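PDB 6EWH: centrosomal protein 120 from Oreochromis niloticus, which probably serves in centriole and cilium assembly, and is represented here by its second C2 domain, C2B. Local coordinates for residues L33-A38 with L172-T177; S65-D70 with A89-R94; E44-S49 with L168-G173; A38-L43 with L80-E85; F60-S65 with L110-C115. The protein carries 1 engineered substitution. All coordinates share one frame; numbering follows the deposited sequence. Where two conformers were deposited one is given.

Read from the N terminus, strand 29-41 enters both interaction 1 and interaction 4. Interaction 4 closes the shorter of the two loops, bringing 80-85 back to 38-43, and crosses interactions 2, 3 and 5 along the chain. Interaction 2 closes the short loop from hairpin 65-70 to strand 87-95, joining the two sheets; it is nested within interaction 5, which pairs strands 60-66 and 110-116. Interactions 2, 4 and 5 all lie inside the loop closed by interaction 1. Interaction 3 also encloses 2 and 5 and finishes on strand 171-180, sharing Leu172 and Gly173 with interaction 1. The sheets meet where Val35 and Leu172 of interaction 1 pack on Tyr64, Leu110, Phe62 and Ile112 of interaction 5.

Interaction 1 of 5, residues L33-A38 with L172-T177; sequences LSVTVA and LGVAVT
Five backbone hydrogen bonds join 33-38 to 172-177. Ser34 and Thr177 exchange a reciprocal pair, as do Thr36 and Ala175, and Ala38 N adds a nearly straight bond to Gly173 O (2.8 Å, 174° at the hydrogen). Alternating with these, Val35-Val176 and Val37-Val174 are non-hydrogen-bonded pairs. Ala175 O is gripped twice, by Thr36 N at 2.8 Å and by a water that donates to it at 3.0 Å. That same water lies 2.8 Å from Ser34 OG and also bonds Thr36 OG1, so it ties two hydroxyls of one strand to a carbonyl of the other. Ser34 OG is set between its own N and carbonyl carbon (chi1 63°), which brings it to 3.5 Å from Thr177 CB; the hydroxyl of Thr177 itself bonds Thr144. The face carrying Val35, Val37, Val174 and Val176 is aliphatic. Val35 is forked over two partners: CG1 meets Val174 CG1 at 4.0 Å, and CG2 lies alongside Val176 CG1 at 4.1 Å. Val37 CG1 reaches Leu172 CD2 more loosely, at 4.3 Å. This face packs on strands 60-66 and 110-116, while strand 87-95 bonds to the far edge of 33-38. Such antiparallel pairing, with one aliphatic face turned to a second sheet, is characteristic of the C2-domain beta-sandwich.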
# COMPACT_ATOMS: atom_id res chain seq x y z
N LEU A 33 -7.97 -3.94 -7.88
CA LEU A 33 -6.74 -3.26 -7.50
C LEU A 33 -6.41 -3.69 -6.07
O LEU A 33 -7.25 -3.56 -5.17
CB LEU A 33 -6.97 -1.75 -7.56
CG LEU A 33 -5.80 -0.90 -7.07
CD1 LEU A 33 -4.57 -1.07 -7.98
CD2 LEU A 33 -6.22 0.56 -7.05
N SER A 34 -5.20 -4.22 -5.86
CA SER A 34 -4.87 -4.81 -4.57
C SER A 34 -3.51 -4.33 -4.08
O SER A 34 -2.61 -4.00 -4.86
CB SER A 34 -4.86 -6.34 -4.61
OG SER A 34 -3.86 -6.81 -5.49
N VAL A 35 -3.40 -4.28 -2.76
CA VAL A 35 -2.16 -3.92 -2.06
C VAL A 35 -1.86 -5.04 -1.08
O VAL A 35 -2.72 -5.42 -0.28
CB VAL A 35 -2.32 -2.60 -1.30
CG1 VAL A 35 -1.02 -2.26 -0.54
CG2 VAL A 35 -2.70 -1.48 -2.24
N THR A 36 -0.63 -5.56 -1.12
CA THR A 36 -0.21 -6.62 -0.21
C THR A 36 1.00 -6.14 0.56
O THR A 36 2.00 -5.72 -0.04
CB THR A 36 0.14 -7.91 -0.96
OG1 THR A 36 -0.98 -8.34 -1.72
CG2 THR A 36 0.54 -9.00 0.05
N VAL A 37 0.91 -6.18 1.88
CA VAL A 37 2.06 -5.95 2.75
C VAL A 37 2.63 -7.32 3.12
O VAL A 37 1.95 -8.14 3.75
CB VAL A 37 1.72 -5.09 3.97
CG1 VAL A 37 1.27 -3.70 3.52
CG2 VAL A 37 0.65 -5.73 4.87
N ALA A 38 3.86 -7.58 2.69
CA ALA A 38 4.42 -8.93 2.69
C ALA A 38 5.38 -9.23 3.84
O ALA A 38 5.38 -10.35 4.36
CB ALA A 38 5.09 -9.22 1.35
N LEU A 172 9.72 -2.17 4.05
CA LEU A 172 8.43 -2.86 3.98
C LEU A 172 8.28 -3.44 2.58
O LEU A 172 8.31 -2.70 1.60
CB LEU A 172 7.29 -1.87 4.24
CG LEU A 172 5.88 -2.47 4.25
CD1 LEU A 172 5.76 -3.45 5.40
CD2 LEU A 172 4.84 -1.39 4.38
N GLY A 173 8.11 -4.76 2.50
CA GLY A 173 7.83 -5.37 1.22
C GLY A 173 6.37 -5.18 0.83
O GLY A 173 5.48 -5.57 1.59
N VAL A 174 6.12 -4.54 -0.32
CA VAL A 174 4.76 -4.27 -0.78
C VAL A 174 4.62 -4.73 -2.23
O VAL A 174 5.51 -4.52 -3.05
CB VAL A 174 4.42 -2.78 -0.69
CG1 VAL A 174 2.98 -2.51 -1.10
CG2 VAL A 174 4.68 -2.24 0.71
N ALA A 175 3.47 -5.32 -2.55
CA ALA A 175 3.11 -5.59 -3.93
C ALA A 175 1.78 -4.92 -4.22
O ALA A 175 0.81 -5.09 -3.47
CB ALA A 175 2.96 -7.10 -4.16
N VAL A 176 1.73 -4.13 -5.28
CA VAL A 176 0.48 -3.55 -5.77
C VAL A 176 0.17 -4.17 -7.12
O VAL A 176 1.05 -4.28 -7.98
CB VAL A 176 0.56 -2.01 -5.87
CG1 VAL A 176 0.74 -1.40 -4.48
CG2 VAL A 176 1.68 -1.57 -6.81
N THR A 177 -1.08 -4.61 -7.30
CA THR A 177 -1.46 -5.35 -8.50
C THR A 177 -2.76 -4.81 -9.08
O THR A 177 -3.67 -4.44 -8.34
CB THR A 177 -1.62 -6.85 -8.14
OG1 THR A 177 -0.35 -7.40 -7.81
CG2 THR A 177 -2.22 -7.65 -9.31
O HOH W 1 -1.45 -6.93 -4.07
O HOH W 2 -5.43 -7.19 -7.91

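Interaction 2 of 5, residues S65-D70 with A89-R94; sequences SLLGND and ASVRIR
A type I' beta turn, Leu66 to Asn69, joins strands 60-66 and 69-72 as a tight hairpin, and its side chains pack on strand 87-95 of the facing sheet of the C2 sandwich. The evidence for sheet-to-sheet packing is the 7.9 Å separation of Leu66 CA and Val91 CA, together with the absence of any hydrogen bond between 65-70 and 89-94. Val91 has the most surface buried here. Leu66 sends CD2 obliquely across it, 4.0 Å from Val91 CG2 and equally near CG1; CG lies opposite the backbone N (chi1 -180°), and CD2 is the branch that continues the chain in extended form while CD1 turns aside. Leu67, at the first corner of the turn, directs CD1 farther along the strand and meets Ile93 CD1 at 3.7 Å, the two side chains crossing at about a right angle. Phe103 and Leu100 of helix 97-105 also touch Leu67 and Ile93 respectively. Two donors of Asn69 grip Leu66 O: its backbone N at 2.9 Å, and its side-chain ND2. The latter bond lies nearly along the C=O axis (164°), with the acceptor only 10° out of the amide plane, which fixes the rotation of the carboxamide. Held this way, Asn69 ND2 rests 3.8 Å from Val91 CG1.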
# COMPACT_ATOMS: atom_id res chain seq x y z
N SER A 65 -4.74 4.54 2.78
CA SER A 65 -5.99 4.88 2.11
C SER A 65 -5.89 4.40 0.66
O SER A 65 -5.00 4.83 -0.07
CB SER A 65 -6.19 6.39 2.15
OG SER A 65 -7.40 6.74 1.53
N LEU A 66 -6.79 3.50 0.27
CA LEU A 66 -6.82 2.96 -1.09
C LEU A 66 -8.10 3.44 -1.75
O LEU A 66 -9.20 3.00 -1.38
CB LEU A 66 -6.74 1.43 -1.07
CG LEU A 66 -6.75 0.74 -2.45
CD1 LEU A 66 -5.55 1.13 -3.28
CD2 LEU A 66 -6.79 -0.76 -2.27
N LEU A 67 -7.96 4.36 -2.70
CA LEU A 67 -9.09 5.01 -3.36
C LEU A 67 -10.15 5.50 -2.36
O LEU A 67 -11.35 5.26 -2.52
CB LEU A 67 -9.70 4.12 -4.45
CG LEU A 67 -8.77 3.70 -5.58
CD1 LEU A 67 -9.55 2.97 -6.66
CD2 LEU A 67 -8.02 4.87 -6.16
N GLY A 68 -9.68 6.16 -1.31
CA GLY A 68 -10.59 6.70 -0.32
C GLY A 68 -11.09 5.71 0.72
O GLY A 68 -11.94 6.08 1.55
N ASN A 69 -10.60 4.48 0.71
CA ASN A 69 -10.98 3.49 1.72
C ASN A 69 -9.87 3.38 2.76
O ASN A 69 -8.72 3.11 2.41
CB ASN A 69 -11.17 2.13 1.05
CG ASN A 69 -12.33 2.12 0.09
OD1 ASN A 69 -13.48 2.00 0.51
ND2 ASN A 69 -12.04 2.27 -1.20
N ASP A 70 -10.23 3.56 4.03
CA ASP A 70 -9.25 3.43 5.11
C ASP A 70 -9.02 1.95 5.39
O ASP A 70 -9.96 1.21 5.66
CB ASP A 70 -9.74 4.12 6.38
CG ASP A 70 -9.71 5.64 6.26
OD1 ASP A 70 -8.85 6.19 5.55
OD2 ASP A 70 -10.58 6.29 6.89
N ALA A 89 -5.30 -6.24 0.74
CA ALA A 89 -6.58 -5.55 0.69
C ALA A 89 -6.84 -5.23 -0.77
O ALA A 89 -5.92 -4.83 -1.49
CB ALA A 89 -6.58 -4.24 1.49
N SER A 90 -8.08 -5.42 -1.22
CA SER A 90 -8.44 -5.26 -2.63
C SER A 90 -9.72 -4.46 -2.75
O SER A 90 -10.61 -4.60 -1.91
CB SER A 90 -8.71 -6.63 -3.27
OG SER A 90 -7.62 -7.53 -3.12
N VAL A 91 -9.83 -3.66 -3.81
CA VAL A 91 -11.07 -2.98 -4.17
C VAL A 91 -11.46 -3.39 -5.58
O VAL A 91 -10.61 -3.66 -6.43
CB VAL A 91 -10.95 -1.45 -4.05
CG1 VAL A 91 -10.78 -1.05 -2.59
CG2 VAL A 91 -9.79 -0.91 -4.91
N ARG A 92 -12.76 -3.41 -5.83
CA ARG A 92 -13.28 -3.70 -7.15
C ARG A 92 -13.58 -2.39 -7.88
O ARG A 92 -14.12 -1.45 -7.30
CB ARG A 92 -14.56 -4.54 -7.07
CG ARG A 92 -14.33 -5.92 -6.49
CD ARG A 92 -15.68 -6.65 -6.33
NE ARG A 92 -16.17 -7.14 -7.62
CZ ARG A 92 -17.46 -7.21 -7.95
NH1 ARG A 92 -18.39 -6.79 -7.11
NH2 ARG A 92 -17.80 -7.68 -9.14
N ILE A 93 -13.22 -2.35 -9.17
CA ILE A 93 -13.38 -1.15 -9.98
C ILE A 93 -14.11 -1.54 -11.26
O ILE A 93 -13.74 -2.51 -11.93
CB ILE A 93 -12.01 -0.51 -10.30
CG1 ILE A 93 -11.30 -0.08 -9.02
CG2 ILE A 93 -12.19 0.69 -11.22
CD1 ILE A 93 -9.84 0.25 -9.21
N ARG A 94 -15.15 -0.79 -11.59
CA ARG A 94 -15.84 -0.94 -12.86
C ARG A 94 -15.39 0.21 -13.76
O ARG A 94 -15.56 1.38 -13.40
CB ARG A 94 -17.35 -0.94 -12.65
CG ARG A 94 -18.19 -1.29 -13.89
CD ARG A 94 -19.66 -1.39 -13.49
NE ARG A 94 -20.53 -1.75 -14.61
CZ ARG A 94 -21.04 -0.88 -15.48
NH1 ARG A 94 -20.76 0.42 -15.38
NH2 ARG A 94 -21.82 -1.31 -16.46

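Interaction 3 of 5, residues E44-S49 with L168-G173; sequences EQLVPS and LQPTLG
Pro170 and Gln45 carry most of the buried surface between 44-49 and 168-173, with Leu46 third. The proline ring is embraced by the two consecutive side chains. Leu46 comes against its CB-CG side: Leu46 CG is 3.8 Å from Pro170 CG, CD2 is as near to that same atom, and CD1 rests 3.9 Å from Pro170 CB. CG and both its methyls take part; CG stands opposite the carbonyl carbon (chi1 -60°), on the side of the backbone N. Gln45 crosses the proline at about a right angle. Its CB lies 4.0 Å from Pro170 CG, while OE1 is modelled near the CD end of the ring.

The extended glutamine chain (chi2 -178°) carries its amide past the ring to the backbone of Leu168. NE2 is modelled as a donor to Leu168 O with an angle of 150° at the hydrogen, but the separation of 2.4 Å is too short for an ordinary bond, so the exact amide position is doubtful, and with it the approach of OE1 to Pro170. Within 168-173, Thr171 OG1 donates to Gln169 O at 2.8 Å from above the carbonyl plane, a bond that spans Pro170.

Residues 44-46 form the last part of a 3-10 turn between strand 29-41 and helix 50-54, and Pro170 immediately precedes strand 171-180. The contact thus lies at one end of the sandwich, its centre about 17 Å from the centre of the chain, where Leu46 also packs on Leu114 of strand 110-116 and Pro170 is backbone-bonded to Leu151.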
# COMPACT_ATOMS: atom_id res chain seq x y z
N GLU A 44 12.69 -1.40 14.14
CA GLU A 44 13.01 -0.86 15.45
C GLU A 44 13.69 0.49 15.37
O GLU A 44 13.64 1.26 16.35
CB GLU A 44 13.87 -1.85 16.24
CG GLU A 44 15.30 -1.97 15.74
CD GLU A 44 15.47 -2.95 14.59
OE1 GLU A 44 14.45 -3.48 14.10
OE2 GLU A 44 16.62 -3.20 14.19
N GLN A 45 14.28 0.83 14.22
CA GLN A 45 14.87 2.16 14.06
C GLN A 45 13.84 3.27 14.17
O GLN A 45 14.21 4.42 14.41
CB GLN A 45 15.55 2.29 12.70
CG GLN A 45 16.70 1.36 12.47
CD GLN A 45 17.33 1.59 11.13
OE1 GLN A 45 17.07 2.61 10.48
NE2 GLN A 45 18.15 0.65 10.68
N LEU A 46 12.56 2.96 13.97
CA LEU A 46 11.49 3.95 14.01
C LEU A 46 10.95 4.19 15.41
O LEU A 46 10.06 5.04 15.58
CB LEU A 46 10.35 3.50 13.09
CG LEU A 46 10.77 3.34 11.63
CD1 LEU A 46 9.61 2.75 10.81
CD2 LEU A 46 11.21 4.67 11.03
N VAL A 47 11.46 3.50 16.42
CA VAL A 47 11.04 3.69 17.80
C VAL A 47 12.24 4.20 18.59
O VAL A 47 13.27 3.52 18.64
CB VAL A 47 10.46 2.40 18.40
CG1 VAL A 47 10.18 2.56 19.88
CG2 VAL A 47 9.18 2.04 17.67
N PRO A 48 12.16 5.38 19.20
CA PRO A 48 13.37 5.97 19.81
C PRO A 48 13.84 5.22 21.04
O PRO A 48 15.04 5.25 21.35
CB PRO A 48 12.94 7.40 20.16
CG PRO A 48 11.67 7.64 19.39
CD PRO A 48 11.01 6.30 19.27
N SER A 49 12.94 4.56 21.76
CA SER A 49 13.25 3.95 23.04
C SER A 49 13.07 2.44 22.94
O SER A 49 12.02 1.97 22.50
CB SER A 49 12.32 4.49 24.12
OG SER A 49 12.28 3.62 25.24
N LEU A 168 21.42 -0.10 6.85
CA LEU A 168 20.21 -0.91 6.74
C LEU A 168 19.05 -0.13 7.34
O LEU A 168 19.05 0.18 8.53
CB LEU A 168 20.41 -2.24 7.46
CG LEU A 168 21.59 -3.10 7.01
CD1 LEU A 168 21.69 -4.38 7.83
CD2 LEU A 168 21.48 -3.43 5.52
N GLN A 169 18.05 0.20 6.53
CA GLN A 169 16.97 1.08 6.94
C GLN A 169 15.67 0.31 7.06
O GLN A 169 15.56 -0.84 6.61
CB GLN A 169 16.83 2.27 5.97
CG GLN A 169 17.66 3.49 6.43
CD GLN A 169 17.24 4.83 5.81
OE1 GLN A 169 16.31 5.49 6.29
NE2 GLN A 169 17.95 5.24 4.77
N PRO A 170 14.66 0.88 7.73
CA PRO A 170 13.37 0.20 7.85
C PRO A 170 12.76 -0.01 6.48
O PRO A 170 12.64 0.93 5.68
CB PRO A 170 12.53 1.15 8.69
CG PRO A 170 13.47 2.06 9.34
CD PRO A 170 14.63 2.19 8.42
N THR A 171 12.34 -1.23 6.22
CA THR A 171 11.93 -1.65 4.90
C THR A 171 10.61 -2.40 5.01
O THR A 171 10.42 -3.17 5.96
CB THR A 171 13.01 -2.57 4.35
OG1 THR A 171 14.25 -1.84 4.30
CG2 THR A 171 12.66 -3.07 2.99
N LEU A 172 9.72 -2.17 4.05
CA LEU A 172 8.43 -2.86 3.98
C LEU A 172 8.28 -3.44 2.58
O LEU A 172 8.31 -2.70 1.60
CB LEU A 172 7.29 -1.87 4.24
CG LEU A 172 5.88 -2.47 4.25
CD1 LEU A 172 5.76 -3.45 5.40
CD2 LEU A 172 4.84 -1.39 4.38
N GLY A 173 8.11 -4.76 2.50
CA GLY A 173 7.83 -5.37 1.22
C GLY A 173 6.37 -5.18 0.83
O GLY A 173 5.48 -5.57 1.59

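Interaction 4 of 5, residues A38-L43 with L80-E85; sequences AFATKL and LSPDFE
Phe84 and Pro82 supply the apolar part of this contact, both lying against the end of strand 29-41. The phenyl ring of Phe84 turns its far end to the backbone: CZ comes within 3.6 Å of Phe39 C, and CE1 sits 4.0 Å from Ala38 C, both approaches being oblique to the ring. Ala40 CB instead meets the ring edge in its plane, 3.9 Å from Phe84 CE2. The ring reaches the strand because Phe84 CG stands between its own N and carbonyl carbon (chi1 65°). Two residues earlier in the loop, Pro82 CG rests 3.5 Å from Ala40 O, and Leu43 brings CD1 to 4.1 Å from Pro82 CG. Ala40 is thus flanked by a phenyl edge and a pyrrolidine ring.

Polar links between 38-43 and 80-85 run through water, with no direct hydrogen bond across. One water donates to Ala38 O at 2.6 Å and also to Phe84 O, bridging two carbonyls beside the phenylalanine. A second accepts from Lys42 N at 3.0 Å and donates to Leu80 O, at the other end of the contact. The two bridges lie beyond the Phe84 and Pro82 packing, toward opposite ends of the paired segments.

Residues 80-85 belong to the loop between strands 69-72 and 87-95, and cover the end of strand 29-41 next to strand 171-180, which bonds Ala38, Phe39 and Thr41. Phe84 also meets Phe62 of strand 60-66 edge-to-face, so the loop touches both sheets.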
# COMPACT_ATOMS: atom_id res chain seq x y z
N ALA A 38 3.86 -7.58 2.69
CA ALA A 38 4.42 -8.93 2.69
C ALA A 38 5.38 -9.23 3.84
O ALA A 38 5.38 -10.35 4.36
CB ALA A 38 5.09 -9.22 1.35
N PHE A 39 6.22 -8.27 4.23
CA PHE A 39 7.25 -8.49 5.25
C PHE A 39 7.84 -7.14 5.60
O PHE A 39 7.58 -6.14 4.92
CB PHE A 39 8.36 -9.42 4.74
CG PHE A 39 9.19 -8.82 3.64
CD1 PHE A 39 8.84 -8.98 2.31
CD2 PHE A 39 10.34 -8.10 3.94
CE1 PHE A 39 9.61 -8.44 1.30
CE2 PHE A 39 11.10 -7.54 2.93
CZ PHE A 39 10.74 -7.71 1.61
N ALA A 40 8.65 -7.11 6.66
CA ALA A 40 9.33 -5.88 7.05
C ALA A 40 10.61 -6.24 7.78
O ALA A 40 10.75 -7.33 8.34
CB ALA A 40 8.46 -5.02 7.96
N THR A 41 11.56 -5.29 7.78
CA THR A 41 12.74 -5.46 8.61
C THR A 41 13.25 -4.10 9.05
O THR A 41 12.88 -3.05 8.52
CB THR A 41 13.83 -6.34 7.97
OG1 THR A 41 14.82 -6.65 8.95
CG2 THR A 41 14.49 -5.63 6.82
N LYS A 42 14.07 -4.14 10.10
CA LYS A 42 14.70 -2.95 10.71
C LYS A 42 13.68 -1.92 11.21
O LYS A 42 14.00 -0.73 11.31
CB LYS A 42 15.73 -2.30 9.79
CG LYS A 42 16.84 -3.24 9.34
CD LYS A 42 17.66 -3.73 10.54
CE LYS A 42 18.75 -4.69 10.09
NZ LYS A 42 19.51 -5.25 11.24
N LEU A 43 12.47 -2.36 11.55
CA LEU A 43 11.46 -1.40 12.01
C LEU A 43 11.83 -0.76 13.34
O LEU A 43 11.33 0.34 13.64
CB LEU A 43 10.09 -2.08 12.12
CG LEU A 43 9.53 -2.69 10.84
CD1 LEU A 43 8.12 -3.20 11.13
CD2 LEU A 43 9.52 -1.68 9.68
N LEU A 80 10.87 -5.78 16.52
CA LEU A 80 12.26 -6.12 16.22
C LEU A 80 12.36 -7.33 15.29
O LEU A 80 13.29 -7.40 14.48
CB LEU A 80 13.02 -6.36 17.52
CG LEU A 80 14.51 -6.73 17.44
CD1 LEU A 80 15.27 -5.66 16.67
CD2 LEU A 80 15.10 -6.91 18.83
N SER A 81 11.43 -8.27 15.38
CA SER A 81 11.44 -9.46 14.54
C SER A 81 10.02 -9.68 14.02
O SER A 81 9.28 -10.51 14.55
CB SER A 81 11.98 -10.68 15.28
OG SER A 81 12.30 -11.70 14.36
N PRO A 82 9.62 -8.93 12.99
CA PRO A 82 8.20 -8.88 12.60
C PRO A 82 7.63 -10.25 12.32
O PRO A 82 8.24 -11.08 11.65
CB PRO A 82 8.22 -8.01 11.34
CG PRO A 82 9.37 -7.10 11.56
CD PRO A 82 10.43 -7.98 12.21
N ASP A 83 6.43 -10.47 12.84
CA ASP A 83 5.76 -11.76 12.69
C ASP A 83 4.39 -11.64 12.06
O ASP A 83 3.66 -12.64 12.02
CB ASP A 83 5.68 -12.48 14.04
CG ASP A 83 5.03 -11.64 15.12
OD1 ASP A 83 4.65 -10.48 14.85
OD2 ASP A 83 4.90 -12.14 16.26
N PHE A 84 4.00 -10.47 11.56
CA PHE A 84 2.74 -10.39 10.84
C PHE A 84 2.78 -11.26 9.59
O PHE A 84 3.84 -11.52 9.01
CB PHE A 84 2.38 -8.93 10.49
CG PHE A 84 3.33 -8.24 9.54
CD1 PHE A 84 3.12 -8.33 8.17
CD2 PHE A 84 4.36 -7.42 10.01
CE1 PHE A 84 3.96 -7.66 7.27
CE2 PHE A 84 5.21 -6.75 9.11
CZ PHE A 84 5.01 -6.87 7.75
N GLU A 85 1.60 -11.75 9.20
CA GLU A 85 1.42 -12.53 7.99
C GLU A 85 1.24 -11.61 6.79
O GLU A 85 0.75 -10.48 6.94
CB GLU A 85 0.18 -13.39 8.13
CG GLU A 85 0.33 -14.46 9.20
CD GLU A 85 1.20 -15.60 8.71
OE1 GLU A 85 0.90 -16.14 7.63
OE2 GLU A 85 2.18 -15.94 9.40
O HOH W 3 4.87 -11.98 6.37
O HOH W 4 14.68 -5.79 12.52

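Interaction 5 of 5, residues F60-S65 with L110-C115; sequences FFFYYS and LQIHLC
Cys115 N donates to Phe61 O at 2.8 Å, with an angle of 174° at the oxygen that is close to straight. Phe61 N returns a longer bond to Cys115 O, and Tyr63 and His113 form a second reciprocal pair, with His113 N to Tyr63 O at 2.8 Å. Past these direct bonds, two waters continue the link between strands: one bridges Ser65 N to Gln111 O, the other joins Ser65 O to Gln111 N.

Phe61, Tyr63, His113 and Cys115 share one face. Phe61 CG stands between its N and carbonyl carbon (chi1 61°), which folds the ring over Cys115: the CB of Cys115 lies 3.8 Å from the ring centroid and 22° off the normal, a CH-pi contact offset toward the rim. The sulfur is oblique to the ring, 4.8 Å from its centroid, and rests near Tyr63 CB. Tyr63 and His113 run alongside each other, His113 CD2 coming to the tyrosine edge; Tyr63 OH bonds Asp70, and His113 ND1 bonds Ser120.

These antiparallel strands are the central pair of the four-stranded sheet of the C2 sandwich, and their other face turns to strands 29-41 and 171-180. On it Phe62 CE1 meets Leu114 CD1 at 3.8 Å. Tyr64 lies side by side with Ile112, its CB 3.9 Å from Ile112 CG1, while Leu110 CD1 reaches Tyr64 CD2 at the same distance. Leu172 packs on both Phe62 and Ile112, and Val35 on both Tyr64 and Leu110.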
# COMPACT_ATOMS: atom_id res chain seq x y z
N PHE A 60 1.38 -2.85 16.81
CA PHE A 60 1.72 -2.12 15.60
C PHE A 60 0.90 -2.66 14.43
O PHE A 60 0.50 -3.82 14.42
CB PHE A 60 3.22 -2.23 15.30
CG PHE A 60 4.10 -1.85 16.46
CD1 PHE A 60 4.50 -0.53 16.64
CD2 PHE A 60 4.51 -2.81 17.38
CE1 PHE A 60 5.30 -0.18 17.72
CE2 PHE A 60 5.31 -2.45 18.46
CZ PHE A 60 5.70 -1.13 18.62
N PHE A 61 0.61 -1.79 13.46
CA PHE A 61 -0.17 -2.19 12.31
C PHE A 61 0.13 -1.21 11.18
O PHE A 61 0.71 -0.14 11.40
CB PHE A 61 -1.67 -2.22 12.61
CG PHE A 61 -2.23 -0.88 13.02
CD1 PHE A 61 -2.16 -0.47 14.35
CD2 PHE A 61 -2.80 -0.03 12.08
CE1 PHE A 61 -2.66 0.77 14.74
CE2 PHE A 61 -3.30 1.21 12.46
CZ PHE A 61 -3.23 1.61 13.79
N PHE A 62 -0.26 -1.59 9.97
CA PHE A 62 -0.11 -0.70 8.82
C PHE A 62 -1.44 -0.07 8.46
O PHE A 62 -2.50 -0.70 8.56
CB PHE A 62 0.49 -1.44 7.62
CG PHE A 62 1.84 -2.02 7.92
CD1 PHE A 62 2.97 -1.22 7.93
CD2 PHE A 62 1.97 -3.37 8.25
CE1 PHE A 62 4.21 -1.75 8.25
CE2 PHE A 62 3.20 -3.90 8.56
CZ PHE A 62 4.33 -3.10 8.56
N TYR A 63 -1.37 1.19 8.03
CA TYR A 63 -2.54 1.93 7.58
C TYR A 63 -2.26 2.52 6.20
O TYR A 63 -1.17 3.04 5.95
CB TYR A 63 -2.90 3.09 8.53
CG TYR A 63 -3.79 4.10 7.86
CD1 TYR A 63 -5.16 3.86 7.74
CD2 TYR A 63 -3.27 5.26 7.27
CE1 TYR A 63 -5.99 4.75 7.09
CE2 TYR A 63 -4.10 6.15 6.61
CZ TYR A 63 -5.45 5.89 6.53
OH TYR A 63 -6.30 6.77 5.88
N TYR A 64 -3.27 2.47 5.33
CA TYR A 64 -3.22 3.26 4.11
C TYR A 64 -4.62 3.51 3.61
O TYR A 64 -5.57 2.81 3.98
CB TYR A 64 -2.37 2.60 3.02
CG TYR A 64 -2.73 1.18 2.70
CD1 TYR A 64 -2.15 0.13 3.40
CD2 TYR A 64 -3.63 0.87 1.67
CE1 TYR A 64 -2.47 -1.19 3.11
CE2 TYR A 64 -3.93 -0.43 1.37
CZ TYR A 64 -3.36 -1.46 2.08
OH TYR A 64 -3.68 -2.76 1.78
N SER A 65 -4.74 4.54 2.78
CA SER A 65 -5.99 4.88 2.11
C SER A 65 -5.89 4.40 0.66
O SER A 65 -5.00 4.83 -0.07
CB SER A 65 -6.19 6.39 2.15
OG SER A 65 -7.40 6.74 1.53
N LEU A 110 0.41 6.00 -3.09
CA LEU A 110 -0.14 5.43 -1.88
C LEU A 110 0.86 5.66 -0.75
O LEU A 110 2.06 5.44 -0.93
CB LEU A 110 -0.33 3.94 -2.13
CG LEU A 110 -0.99 3.03 -1.11
CD1 LEU A 110 -2.45 3.35 -1.05
CD2 LEU A 110 -0.77 1.60 -1.56
N GLN A 111 0.37 6.13 0.39
CA GLN A 111 1.22 6.34 1.56
C GLN A 111 0.87 5.29 2.61
O GLN A 111 -0.21 5.33 3.22
CB GLN A 111 1.10 7.76 2.11
CG GLN A 111 1.97 8.75 1.37
CD GLN A 111 1.90 10.15 1.96
OE1 GLN A 111 0.84 10.59 2.41
NE2 GLN A 111 3.03 10.85 1.96
N ILE A 112 1.78 4.35 2.83
CA ILE A 112 1.56 3.28 3.80
C ILE A 112 2.29 3.65 5.08
O ILE A 112 3.50 3.90 5.05
CB ILE A 112 2.02 1.92 3.26
CG1 ILE A 112 1.24 1.58 1.98
CG2 ILE A 112 1.85 0.86 4.35
CD1 ILE A 112 1.75 0.33 1.30
N HIS A 113 1.57 3.68 6.19
CA HIS A 113 2.10 4.11 7.47
C HIS A 113 2.26 2.91 8.39
O HIS A 113 1.37 2.06 8.48
CB HIS A 113 1.13 5.08 8.15
CG HIS A 113 1.07 6.42 7.51
ND1 HIS A 113 1.65 7.54 8.07
CD2 HIS A 113 0.51 6.83 6.34
CE1 HIS A 113 1.45 8.58 7.28
NE2 HIS A 113 0.76 8.18 6.22
N LEU A 114 3.38 2.86 9.09
CA LEU A 114 3.51 2.00 10.26
C LEU A 114 2.99 2.78 11.46
O LEU A 114 3.45 3.90 11.72
CB LEU A 114 4.96 1.59 10.49
CG LEU A 114 5.21 0.88 11.83
CD1 LEU A 114 4.52 -0.48 11.86
CD2 LEU A 114 6.72 0.75 12.14
N CYS A 115 2.02 2.21 12.17
CA CYS A 115 1.35 2.92 13.24
C CYS A 115 1.45 2.17 14.56
O CYS A 115 1.59 0.95 14.59
CB CYS A 115 -0.13 3.09 12.93
SG CYS A 115 -0.39 4.09 11.48
O HOH W 5 -2.51 6.52 2.82
O HOH W 6 -2.66 6.34 0.24